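Local coordinates for exonuclease (Laribacter hongkongensis, PDB 3SYY), which probably digests double-stranded DNA from the 5' end as a magnesium-dependent alkaline exonuclease related to the lambda exonuclease-like PD-(D/E)XK nucleases, at residues A73-I76 and I77-E81. Residues are numbered along the deposited sequence; the frame is centred on the assembly and turned at random.
Sequences ARYI and IETGE
Arg74 and Glu78, one turn apart near the C-terminal end of helix 59-79, form an i to i+4 salt bridge. Their side chains run alongside each other, and Arg74 NE donates to Glu78 OE1 at 2.9 Å, an almost straight bond (N-H...O 165°) that lies close to the guanidinium plane and uses the anti lone pair of the carboxylate. A bend at chi2 (70°) turns the Arg74 chain along the helix toward its partner, and a water weakly joins Arg74 NH2 to the same oxygen.

Backbone bonding is regular at first, Ile77 N to Ala73 O and Glu78 N to Arg74 O, then changes as the helix ends. Thr79 N reaches Tyr75 O and Ile76 O weakly, whereas Gly80 N, on a residue of positive phi, bonds to Ile76 O at 2.7 Å. Thr79 OG1 donates to Tyr75 O at 2.8 Å from above the carbonyl plane, and accepts from Glu81 N at 3.2 Å, closing an ST turn.

Packing centres on Tyr75. Thr79 CG2 makes a CH-pi contact over one face of the Tyr75 ring, 4.1 Å from its centroid, while Glu81 CG lies 3.8 Å from Tyr75 OH. That hydroxyl is hydrogen-bonded to Asp151, and the buried ring packs against Val83, Val105, Val153 and Cys167, so the end of helix 59-79 rests against the five-stranded sheet.

This helix end illustrates how a side-chain hydroxyl can supplement a weakening backbone bond: hydroxyl, methyl and, one residue earlier, an ion pair all act on the same final turn.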
# COMPACT_ATOMS: atom_id res chain seq x y z
N ALA A 73 7.43 31.42 -7.83
CA ALA A 73 7.65 32.45 -8.84
C ALA A 73 6.32 32.92 -9.39
O ALA A 73 6.10 34.12 -9.47
CB ALA A 73 8.57 31.98 -9.95
N ARG A 74 5.42 32.00 -9.73
CA ARG A 74 4.10 32.37 -10.23
C ARG A 74 3.34 33.29 -9.26
O ARG A 74 2.63 34.22 -9.70
CB ARG A 74 3.26 31.13 -10.56
CG ARG A 74 1.86 31.44 -11.12
CD ARG A 74 1.92 32.05 -12.59
NE ARG A 74 0.57 31.97 -13.17
CZ ARG A 74 0.10 30.97 -13.93
NH1 ARG A 74 0.88 29.96 -14.31
NH2 ARG A 74 -1.16 31.00 -14.34
N TYR A 75 3.45 33.01 -7.96
CA TYR A 75 2.75 33.83 -6.98
C TYR A 75 3.27 35.28 -7.06
O TYR A 75 2.47 36.21 -7.05
CB TYR A 75 2.99 33.30 -5.57
CG TYR A 75 2.58 34.22 -4.45
CD1 TYR A 75 1.24 34.31 -4.06
CD2 TYR A 75 3.53 34.98 -3.75
CE1 TYR A 75 0.86 35.10 -2.99
CE2 TYR A 75 3.14 35.80 -2.67
CZ TYR A 75 1.81 35.85 -2.30
OH TYR A 75 1.36 36.62 -1.25
N ILE A 76 4.59 35.45 -7.04
CA ILE A 76 5.22 36.82 -7.15
C ILE A 76 4.83 37.49 -8.50
O ILE A 76 4.54 38.70 -8.57
CB ILE A 76 6.74 36.76 -6.96
CG1 ILE A 76 7.13 36.18 -5.59
CG2 ILE A 76 7.44 38.18 -7.09
CD1 ILE A 76 8.54 35.56 -5.61
N ILE A 77 4.77 36.71 -9.57
CA ILE A 77 4.28 37.26 -10.87
C ILE A 77 2.89 37.78 -10.71
O ILE A 77 2.60 38.93 -11.11
CB ILE A 77 4.33 36.20 -11.98
CG1 ILE A 77 5.79 35.88 -12.29
CG2 ILE A 77 3.60 36.68 -13.24
CD1 ILE A 77 5.95 34.67 -13.21
N GLU A 78 2.02 36.99 -10.08
CA GLU A 78 0.63 37.35 -9.93
C GLU A 78 0.39 38.49 -8.94
O GLU A 78 -0.63 39.19 -9.03
CB GLU A 78 -0.23 36.14 -9.53
CG GLU A 78 -0.18 34.98 -10.55
CD GLU A 78 -1.03 35.23 -11.77
OE1 GLU A 78 -0.88 34.50 -12.77
OE2 GLU A 78 -1.88 36.15 -11.73
N THR A 79 1.29 38.69 -7.98
CA THR A 79 0.94 39.60 -6.90
C THR A 79 1.92 40.75 -6.77
O THR A 79 1.58 41.76 -6.19
CB THR A 79 0.95 38.91 -5.52
OG1 THR A 79 2.28 38.42 -5.27
CG2 THR A 79 -0.10 37.80 -5.41
N GLY A 80 3.15 40.57 -7.21
CA GLY A 80 4.18 41.58 -6.98
C GLY A 80 4.71 41.69 -5.55
O GLY A 80 5.37 42.69 -5.21
N GLU A 81 4.44 40.68 -4.71
CA GLU A 81 4.86 40.74 -3.29
C GLU A 81 6.35 40.44 -3.12
O GLU A 81 6.94 39.71 -3.93
CB GLU A 81 4.04 39.79 -2.42
CG GLU A 81 2.58 40.08 -2.37
CD GLU A 81 2.17 41.02 -1.20
OE1 GLU A 81 3.02 41.57 -0.49
OE2 GLU A 81 0.95 41.21 -1.01
O HOH W 1 -3.80 33.02 -13.51